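Local coordinates for protein Cif-like 1 (Burkholderia cenocepacia, PDB 7JQY) that probably hydrolyses epoxides, as a Cif-like enzyme built on the alpha/beta hydrolase fold, at residues A31-V36 with I105-H110; V52-W57 with M127-Y132; I167-L172 with K196-V201. The protein carries 1 engineered substitution. All coordinates share one frame; numbering follows the deposited sequence.

From the N terminus, segment 31-36 comes first, at the end of an edge strand of the central sheet. Segment 52-57 follows before contact 1 closes its loop at helix 98-111. Contact 2 then closes its own loop at helix 124-135, so these two contacts cross along the chain. They also touch in space, with I105 and R106 of contact 1 packing on Y132, and I105 also on L54. Both belong to the layer where helices cover the sheet. Contact 3 opens later and is in series with the other two. It joins helices on the far side of the chain's centre from contact 1. Its nearest atoms are about 5 Å from those of contact 2.

Contact 1: A31-V36 with I105-H110; sequences AQLDDV and IRALVH
A31 and L33 meet L108 and A107 where the first beta hairpin of the alpha/beta hydrolase fold packs on helix 98-111. Strand 26-32 is an edge strand of the sheet within this chain and turns back into strand 37-43. The hairpin turn is closed by the bond from L33 N to V36 O, 2.8 Å long.

The tight part lies on the inner side. The CB of A31 points at the helix and meets L108 CD1 at 3.8 Å. It also reaches L108 CG, at 4.0 Å, so the methyl lies along the CG-CD1 arm of the leucine. L108 has its CG anti to the backbone N (chi1 174°), which lays the branch alongside the strand end. Both residues are buried, and both also touch Y40 of strand 37-43.

The looser part lies at the turn. L33 and A107 are each partly exposed. A single methyl of L33 makes this contact, while D34 and D35 beyond it face solvent. No hydrogen bond joins the two segments here. A polar link comes just past the helical segment, where Q111 NE2 bonds to Q32 O. On the helix itself, R106 and H110 both reach E139: R106 by a salt bridge, H110 by a hydrogen bond. The CE1 of H110 lies 3.2 Å above one face of the R106 guanidinium, toward its rim. On the turn side, L33 CD2 rests on A107 CB at 4.0 Å and stands 4.2 Å from the backbone N of L108.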
loop_
_atom_site.group_PDB
_atom_site.type_symbol
_atom_site.label_atom_id
_atom_site.label_comp_id
_atom_site.label_asym_id
_atom_site.label_seq_id
_atom_site.Cartn_x
_atom_site.Cartn_y
_atom_site.Cartn_z
ATOM N N ALA B 31 31.175 5.234 -19.855
ATOM C CA ALA B 31 32.505 4.663 -19.994
ATOM C C ALA B 31 32.455 3.244 -19.463
ATOM O O ALA B 31 32.112 3.025 -18.299
ATOM C CB ALA B 31 33.553 5.485 -19.248
ATOM N N GLN B 32 32.760 2.286 -20.317
ATOM C CA GLN B 32 32.803 0.899 -19.893
ATOM C C GLN B 32 34.173 0.664 -19.278
ATOM O O GLN B 32 35.198 0.848 -19.942
ATOM C CB GLN B 32 32.535 -0.052 -21.062
ATOM C CG GLN B 32 32.265 -1.490 -20.645
ATOM C CD GLN B 32 30.982 -1.625 -19.847
ATOM O OE1 GLN B 32 29.930 -1.157 -20.270
ATOM N NE2 GLN B 32 31.071 -2.244 -18.671
ATOM N N LEU B 33 34.192 0.301 -18.008
ATOM C CA LEU B 33 35.436 -0.123 -17.406
ATOM C C LEU B 33 35.459 -1.631 -17.552
ATOM O O LEU B 33 34.667 -2.191 -18.315
ATOM C CB LEU B 33 35.532 0.367 -15.964
ATOM C CG LEU B 33 35.270 1.871 -15.878
ATOM C CD1 LEU B 33 35.547 2.416 -14.479
ATOM C CD2 LEU B 33 36.098 2.608 -16.926
ATOM N N ASP B 34 36.341 -2.317 -16.827
ATOM C CA ASP B 34 36.541 -3.725 -17.165
ATOM C C ASP B 34 35.292 -4.540 -16.921
ATOM O O ASP B 34 35.040 -5.508 -17.649
ATOM C CB ASP B 34 37.686 -4.335 -16.356
ATOM C CG ASP B 34 39.022 -4.059 -16.956
ATOM O OD1 ASP B 34 39.086 -3.987 -18.197
ATOM O OD2 ASP B 34 39.988 -3.902 -16.191
ATOM N N ASP B 35 34.475 -4.134 -15.966
ATOM C CA ASP B 35 33.219 -4.825 -15.764
ATOM C C ASP B 35 32.075 -3.879 -15.420
ATOM O O ASP B 35 30.916 -4.227 -15.682
ATOM C CB ASP B 35 33.434 -5.912 -14.696
ATOM C CG ASP B 35 32.729 -7.214 -15.105
ATOM O OD1 ASP B 35 32.359 -7.335 -16.317
ATOM O OD2 ASP B 35 32.717 -8.170 -14.335
ATOM N N VAL B 36 32.376 -2.697 -14.805
ATOM C CA VAL B 36 31.414 -1.693 -14.336
ATOM C C VAL B 36 31.318 -0.573 -15.374
ATOM O O VAL B 36 32.341 -0.130 -15.912
ATOM C CB VAL B 36 31.863 -1.104 -12.983
ATOM C CG1 VAL B 36 31.001 0.088 -12.574
ATOM C CG2 VAL B 36 31.870 -2.189 -11.916
ATOM N N ILE B 105 37.652 6.135 -11.234
ATOM C CA ILE B 105 37.735 7.469 -11.813
ATOM C C ILE B 105 38.986 7.596 -12.666
ATOM O O ILE B 105 38.970 8.225 -13.733
ATOM C CB ILE B 105 37.696 8.537 -10.705
ATOM C CG1 ILE B 105 36.447 8.337 -9.851
ATOM C CG2 ILE B 105 37.755 9.923 -11.319
ATOM C CD1 ILE B 105 35.169 8.261 -10.686
ATOM N N ARG B 106 40.080 6.978 -12.227
ATOM C CA ARG B 106 41.313 7.037 -13.001
ATOM C C ARG B 106 41.179 6.296 -14.330
ATOM O O ARG B 106 41.650 6.780 -15.364
ATOM C CB ARG B 106 42.468 6.477 -12.178
ATOM C CG ARG B 106 43.799 6.545 -12.883
ATOM C CD ARG B 106 44.910 6.217 -11.926
ATOM N NE ARG B 106 46.216 6.305 -12.560
ATOM C CZ ARG B 106 46.966 5.250 -12.849
ATOM N NH1 ARG B 106 46.491 4.025 -12.646
ATOM N NH2 ARG B 106 48.153 5.421 -13.417
ATOM N N ALA B 107 40.546 5.124 -14.325
ATOM C CA ALA B 107 40.394 4.371 -15.570
ATOM C C ALA B 107 39.573 5.144 -16.592
ATOM O O ALA B 107 39.890 5.133 -17.786
ATOM C CB ALA B 107 39.754 3.012 -15.290
ATOM N N LEU B 108 38.549 5.871 -16.134
ATOM C CA LEU B 108 37.721 6.661 -17.040
ATOM C C LEU B 108 38.485 7.861 -17.588
ATOM O O LEU B 108 38.346 8.204 -18.766
ATOM C CB LEU B 108 36.459 7.126 -16.302
ATOM C CG LEU B 108 35.468 8.095 -16.962
ATOM C CD1 LEU B 108 34.074 7.881 -16.382
ATOM C CD2 LEU B 108 35.873 9.557 -16.818
ATOM N N VAL B 109 39.298 8.509 -16.753
ATOM C CA VAL B 109 40.116 9.619 -17.235
ATOM C C VAL B 109 41.109 9.126 -18.276
ATOM O O VAL B 109 41.355 9.789 -19.293
ATOM C CB VAL B 109 40.843 10.303 -16.061
ATOM C CG1 VAL B 109 41.875 11.288 -16.593
ATOM C CG2 VAL B 109 39.851 10.991 -15.128
ATOM N N HIS B 110 41.706 7.959 -18.032
ATOM C CA HIS B 110 42.645 7.401 -18.995
ATOM C C HIS B 110 41.950 7.024 -20.297
ATOM O O HIS B 110 42.530 7.188 -21.373
ATOM C CB HIS B 110 43.371 6.211 -18.369
ATOM C CG HIS B 110 44.342 6.607 -17.297
ATOM N ND1 HIS B 110 45.472 5.874 -17.005
ATOM C CD2 HIS B 110 44.359 7.676 -16.461
ATOM C CE1 HIS B 110 46.138 6.468 -16.028
ATOM N NE2 HIS B 110 45.484 7.562 -15.680
#

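Contact 2: V52-W57 with M127-Y132; sequences VLLHGW and MVAYAY
The carbonyl O of V128, whose side chain packs on L54, accepts a hydrogen bond from the backbone N of Y132 at 2.8 Å. This bond belongs to the helix that presents V128 and A129 to the strand. L54 meets both with one methyl. Its CD1 lies 4.0 Å from V128 CG1 and as near to V128 CB, so it rests against the base of the valine branch. The two side chains cross at about a right angle. CG1 of V128 is anti to the backbone N (chi1 -173°), which turns that methyl toward the strand. The same CD1 stands 4.0 Å from the backbone N of A129 and 4.3 Å from A129 CB. All three residues are buried.

This is the core of the alpha/beta hydrolase fold. Strand 50-54 runs parallel to strand 117-122, and helix 124-135 follows that strand through what is probably the nucleophile elbow. The other methyl of L54, CD2, packs on I105 of helix 98-111.

Beyond L54 the chain enters HGW, the start of what is probably the HGXP motif, which in related epoxide hydrolases helps form the oxyanion hole. The H55 ring leans along the loop, its ND1 donating to G56 O at 2.9 Å with an N-H...O angle of 160°. The acceptor lies in the plane of the imidazole. The backbone N of W57 bonds to OG of S123, the engineered serine of the elbow.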
loop_
_atom_site.group_PDB
_atom_site.type_symbol
_atom_site.label_atom_id
_atom_site.label_comp_id
_atom_site.label_asym_id
_atom_site.label_seq_id
_atom_site.Cartn_x
_atom_site.Cartn_y
_atom_site.Cartn_z
ATOM N N VAL B 52 37.752 17.250 -13.311
ATOM C CA VAL B 52 36.871 16.168 -12.892
ATOM C C VAL B 52 36.164 16.593 -11.613
ATOM O O VAL B 52 36.806 17.080 -10.664
ATOM C CB VAL B 52 37.652 14.859 -12.690
ATOM C CG1 VAL B 52 36.763 13.792 -12.112
ATOM C CG2 VAL B 52 38.254 14.412 -14.002
ATOM N N LEU B 53 34.840 16.436 -11.596
ATOM C CA LEU B 53 33.996 16.810 -10.468
ATOM C C LEU B 53 33.320 15.562 -9.924
ATOM O O LEU B 53 32.696 14.813 -10.684
ATOM C CB LEU B 53 32.938 17.839 -10.890
ATOM C CG LEU B 53 33.439 19.027 -11.722
ATOM C CD1 LEU B 53 32.314 19.932 -12.149
ATOM C CD2 LEU B 53 34.453 19.813 -10.923
ATOM N N LEU B 54 33.449 15.338 -8.617
ATOM C CA LEU B 54 32.928 14.147 -7.959
ATOM C C LEU B 54 31.948 14.559 -6.865
ATOM O O LEU B 54 32.344 15.166 -5.855
ATOM C CB LEU B 54 34.063 13.299 -7.377
ATOM C CG LEU B 54 35.104 12.704 -8.339
ATOM C CD1 LEU B 54 36.175 11.965 -7.552
ATOM C CD2 LEU B 54 34.464 11.780 -9.391
ATOM N N HIS B 55 30.681 14.194 -7.059
ATOM C CA HIS B 55 29.595 14.431 -6.122
ATOM C C HIS B 55 29.728 13.513 -4.901
ATOM O O HIS B 55 30.647 12.696 -4.790
ATOM C CB HIS B 55 28.259 14.167 -6.810
ATOM C CG HIS B 55 28.074 12.728 -7.159
ATOM N ND1 HIS B 55 27.692 11.785 -6.232
ATOM C CD2 HIS B 55 28.283 12.057 -8.316
ATOM C CE1 HIS B 55 27.648 10.598 -6.806
ATOM N NE2 HIS B 55 28.003 10.735 -8.072
ATOM N N GLY B 56 28.767 13.617 -3.987
ATOM C CA GLY B 56 28.710 12.777 -2.812
ATOM C C GLY B 56 27.340 12.144 -2.632
ATOM O O GLY B 56 26.606 11.901 -3.599
ATOM N N TRP B 57 27.019 11.839 -1.366
ATOM C CA TRP B 57 25.735 11.287 -0.945
ATOM C C TRP B 57 24.892 12.368 -0.281
ATOM O O TRP B 57 25.404 13.122 0.557
ATOM C CB TRP B 57 25.923 10.124 0.036
ATOM C CG TRP B 57 24.676 9.305 0.217
ATOM C CD1 TRP B 57 24.359 8.131 -0.427
ATOM C CD2 TRP B 57 23.563 9.603 1.070
ATOM N NE1 TRP B 57 23.123 7.689 -0.019
ATOM C CE2 TRP B 57 22.612 8.574 0.894
ATOM C CE3 TRP B 57 23.273 10.646 1.962
ATOM C CZ2 TRP B 57 21.396 8.556 1.580
ATOM C CZ3 TRP B 57 22.067 10.627 2.639
ATOM C CH2 TRP B 57 21.143 9.587 2.443
ATOM N N MET B 127 36.449 12.007 -0.568
ATOM C CA MET B 127 37.249 10.867 -0.138
ATOM C C MET B 127 37.849 10.146 -1.338
ATOM O O MET B 127 39.032 9.779 -1.327
ATOM C CB MET B 127 36.397 9.904 0.691
ATOM C CG MET B 127 35.518 10.580 1.740
ATOM S SD MET B 127 34.463 9.441 2.674
ATOM C CE MET B 127 33.587 10.612 3.703
ATOM N N VAL B 128 37.049 9.943 -2.385
ATOM C CA VAL B 128 37.571 9.403 -3.635
ATOM C C VAL B 128 38.642 10.325 -4.210
ATOM O O VAL B 128 39.715 9.876 -4.629
ATOM C CB VAL B 128 36.420 9.187 -4.633
ATOM C CG1 VAL B 128 36.918 8.453 -5.876
ATOM C CG2 VAL B 128 35.280 8.426 -3.969
ATOM N N ALA B 129 38.371 11.630 -4.229
ATOM C CA ALA B 129 39.338 12.566 -4.796
ATOM C C ALA B 129 40.650 12.545 -4.019
ATOM O O ALA B 129 41.732 12.605 -4.614
ATOM C CB ALA B 129 38.757 13.980 -4.830
ATOM N N TYR B 130 40.577 12.453 -2.686
ATOM C CA TYR B 130 41.802 12.376 -1.899
ATOM C C TYR B 130 42.554 11.082 -2.182
ATOM O O TYR B 130 43.775 11.094 -2.380
ATOM C CB TYR B 130 41.492 12.490 -0.403
ATOM C CG TYR B 130 42.690 12.133 0.449
ATOM C CD1 TYR B 130 43.791 12.979 0.519
ATOM C CD2 TYR B 130 42.735 10.938 1.158
ATOM C CE1 TYR B 130 44.898 12.652 1.289
ATOM C CE2 TYR B 130 43.833 10.602 1.921
ATOM C CZ TYR B 130 44.913 11.462 1.983
ATOM O OH TYR B 130 46.008 11.126 2.742
ATOM N N ALA B 131 41.834 9.956 -2.214
ATOM C CA ALA B 131 42.463 8.672 -2.517
ATOM C C ALA B 131 43.065 8.663 -3.912
ATOM O O ALA B 131 44.074 7.993 -4.146
ATOM C CB ALA B 131 41.452 7.536 -2.365
ATOM N N TYR B 132 42.472 9.409 -4.841
ATOM C CA TYR B 132 43.073 9.566 -6.161
ATOM C C TYR B 132 44.422 10.264 -6.051
ATOM O O TYR B 132 45.430 9.778 -6.578
ATOM C CB TYR B 132 42.121 10.358 -7.066
ATOM C CG TYR B 132 42.359 10.247 -8.568
ATOM C CD1 TYR B 132 43.646 10.157 -9.104
ATOM C CD2 TYR B 132 41.286 10.254 -9.453
ATOM C CE1 TYR B 132 43.852 10.064 -10.473
ATOM C CE2 TYR B 132 41.482 10.163 -10.819
ATOM C CZ TYR B 132 42.763 10.067 -11.322
ATOM O OH TYR B 132 42.942 9.985 -12.684
#

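Contact 3: I167-L172 with K196-V201; sequences IWHFGL and KKRTHV
The backbone turns at I167, where F170 N bonds to I167 O at 3.1 Å, and this turn brings W168 and H169 up to R198. The arginine spans the gap with a chain extended from CG to NE. Its NH2 comes up to both rings, 3.6 Å from W168 NE1 and 3.5 Å from H169 ND1. Neither approach is a hydrogen bond. The guanidinium plane is tilted 50° from the indole and stands at 84° to the imidazole. W168 has its CG between the backbone N and the carbonyl carbon (chi1 72°), which swings the indole under its neighbour, so that H169 CB lies 3.7 Å above the ring centre.

A water joins the polar edges. It accepts hydrogen bonds from W168 NE1 at 2.8 Å and R198 NH1 at 2.6 Å, and it lies in the plane of both flat groups. It thus bridges two donors that cannot bond to each other. The guanidinium is held further by backbone carbonyls: NH2 donates to Q166 O, and NH1 to F194 O. F194 also makes a cation-pi contact with R198 and an edge-to-face contact with H169.

These segments belong to the helical cap inserted between strands 140-146 and 250-255. W168 also packs on Q175 of a neighbouring subunit. Within the chain, helix 187-198 flanks the turn into helix 169-173, with Y190 touching W168, H169 and L172.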
loop_
_atom_site.group_PDB
_atom_site.type_symbol
_atom_site.label_atom_id
_atom_site.label_comp_id
_atom_site.label_asym_id
_atom_site.label_seq_id
_atom_site.Cartn_x
_atom_site.Cartn_y
_atom_site.Cartn_z
ATOM N N ILE B 167 26.239 13.296 12.163
ATOM C CA ILE B 167 26.583 12.011 11.567
ATOM C C ILE B 167 25.747 10.915 12.211
ATOM O O ILE B 167 26.146 9.747 12.225
ATOM C CB ILE B 167 28.094 11.720 11.689
ATOM C CG1 ILE B 167 28.527 11.680 13.155
ATOM C CG2 ILE B 167 28.902 12.774 10.945
ATOM C CD1 ILE B 167 29.907 11.083 13.359
ATOM N N TRP B 168 24.558 11.274 12.702
ATOM C CA TRP B 168 23.651 10.275 13.261
ATOM C C TRP B 168 23.389 9.140 12.279
ATOM O O TRP B 168 23.178 7.992 12.689
ATOM C CB TRP B 168 22.323 10.933 13.649
ATOM C CG TRP B 168 21.473 11.336 12.459
ATOM C CD1 TRP B 168 21.425 12.564 11.861
ATOM C CD2 TRP B 168 20.568 10.496 11.719
ATOM N NE1 TRP B 168 20.550 12.542 10.797
ATOM C CE2 TRP B 168 20.013 11.287 10.688
ATOM C CE3 TRP B 168 20.179 9.155 11.824
ATOM C CZ2 TRP B 168 19.085 10.784 9.778
ATOM C CZ3 TRP B 168 19.258 8.655 10.912
ATOM C CH2 TRP B 168 18.721 9.470 9.906
ATOM N N HIS B 169 23.405 9.443 10.981
ATOM C CA HIS B 169 23.001 8.500 9.951
ATOM C C HIS B 169 24.077 7.474 9.625
ATOM O O HIS B 169 23.784 6.512 8.908
ATOM C CB HIS B 169 22.590 9.273 8.692
ATOM C CG HIS B 169 23.688 10.104 8.109
ATOM N ND1 HIS B 169 24.199 11.218 8.741
ATOM C CD2 HIS B 169 24.373 9.982 6.945
ATOM C CE1 HIS B 169 25.158 11.742 7.997
ATOM N NE2 HIS B 169 25.283 11.010 6.900
ATOM N N PHE B 170 25.304 7.661 10.115
ATOM C CA PHE B 170 26.352 6.670 9.897
ATOM C C PHE B 170 25.914 5.304 10.408
ATOM O O PHE B 170 26.110 4.280 9.739
ATOM C CB PHE B 170 27.647 7.102 10.592
ATOM C CG PHE B 170 28.440 8.138 9.838
ATOM C CD1 PHE B 170 27.830 8.969 8.910
ATOM C CD2 PHE B 170 29.799 8.282 10.062
ATOM C CE1 PHE B 170 28.563 9.920 8.219
ATOM C CE2 PHE B 170 30.537 9.228 9.373
ATOM C CZ PHE B 170 29.918 10.048 8.451
ATOM N N GLY B 171 25.335 5.266 11.611
ATOM C CA GLY B 171 24.874 3.998 12.154
ATOM C C GLY B 171 23.818 3.333 11.287
ATOM O O GLY B 171 23.958 2.171 10.902
ATOM N N LEU B 172 22.739 4.062 10.980
ATOM C CA LEU B 172 21.650 3.484 10.199
ATOM C C LEU B 172 22.142 3.004 8.842
ATOM O O LEU B 172 21.837 1.888 8.418
ATOM C CB LEU B 172 20.519 4.500 10.028
ATOM C CG LEU B 172 19.456 4.077 9.008
ATOM C CD1 LEU B 172 18.717 2.838 9.487
ATOM C CD2 LEU B 172 18.476 5.206 8.703
ATOM N N LYS B 196 17.461 19.408 3.710
ATOM C CA LYS B 196 17.042 20.707 4.222
ATOM C C LYS B 196 17.571 20.966 5.626
ATOM O O LYS B 196 17.828 22.119 5.980
ATOM C CB LYS B 196 15.520 20.814 4.196
ATOM C CG LYS B 196 14.948 20.924 2.799
ATOM C CD LYS B 196 13.467 21.156 2.881
ATOM C CE LYS B 196 12.698 20.480 1.777
ATOM N NZ LYS B 196 11.375 21.159 1.607
ATOM N N LYS B 197 17.767 19.916 6.425
ATOM C CA LYS B 197 18.315 20.097 7.762
ATOM C C LYS B 197 19.751 20.607 7.734
ATOM O O LYS B 197 20.203 21.211 8.711
ATOM C CB LYS B 197 18.248 18.773 8.531
ATOM C CG LYS B 197 16.992 18.628 9.349
ATOM C CD LYS B 197 16.834 17.247 9.940
ATOM C CE LYS B 197 15.711 17.275 10.965
ATOM N NZ LYS B 197 14.492 16.584 10.464
ATOM N N ARG B 198 20.467 20.411 6.630
ATOM C CA ARG B 198 21.864 20.803 6.526
ATOM C C ARG B 198 22.085 21.991 5.599
ATOM O O ARG B 198 23.226 22.437 5.446
ATOM C CB ARG B 198 22.701 19.611 6.050
ATOM C CG ARG B 198 22.768 18.460 7.053
ATOM C CD ARG B 198 23.222 17.140 6.369
ATOM N NE ARG B 198 23.515 16.115 7.366
ATOM C CZ ARG B 198 22.590 15.421 8.019
ATOM N NH1 ARG B 198 21.294 15.621 7.774
ATOM N NH2 ARG B 198 22.961 14.530 8.930
ATOM N N THR B 199 21.045 22.486 4.937
ATOM C CA THR B 199 21.207 23.655 4.090
ATOM C C THR B 199 20.969 24.918 4.911
ATOM O O THR B 199 20.358 24.889 5.986
ATOM C CB THR B 199 20.255 23.609 2.886
ATOM O OG1 THR B 199 20.672 24.558 1.899
ATOM C CG2 THR B 199 18.826 23.925 3.301
ATOM N N HIS B 200 21.511 26.022 4.428
ATOM C CA HIS B 200 21.148 27.324 4.980
ATOM C C HIS B 200 20.498 28.219 3.946
ATOM O O HIS B 200 19.582 28.977 4.280
ATOM C CB HIS B 200 22.358 28.049 5.595
ATOM C CG HIS B 200 21.994 29.323 6.286
ATOM N ND1 HIS B 200 22.317 30.564 5.779
ATOM C CD2 HIS B 200 21.302 29.550 7.427
ATOM C CE1 HIS B 200 21.853 31.501 6.587
ATOM N NE2 HIS B 200 21.233 30.911 7.594
ATOM N N VAL B 201 20.976 28.168 2.706
ATOM C CA VAL B 201 20.294 28.807 1.589
ATOM C C VAL B 201 19.095 27.948 1.206
ATOM O O VAL B 201 19.218 26.726 1.046
ATOM C CB VAL B 201 21.255 28.984 0.402
ATOM C CG1 VAL B 201 20.521 29.526 -0.825
ATOM C CG2 VAL B 201 22.418 29.906 0.798
HETATM O O HOH W 1 19.413 14.583 9.171
#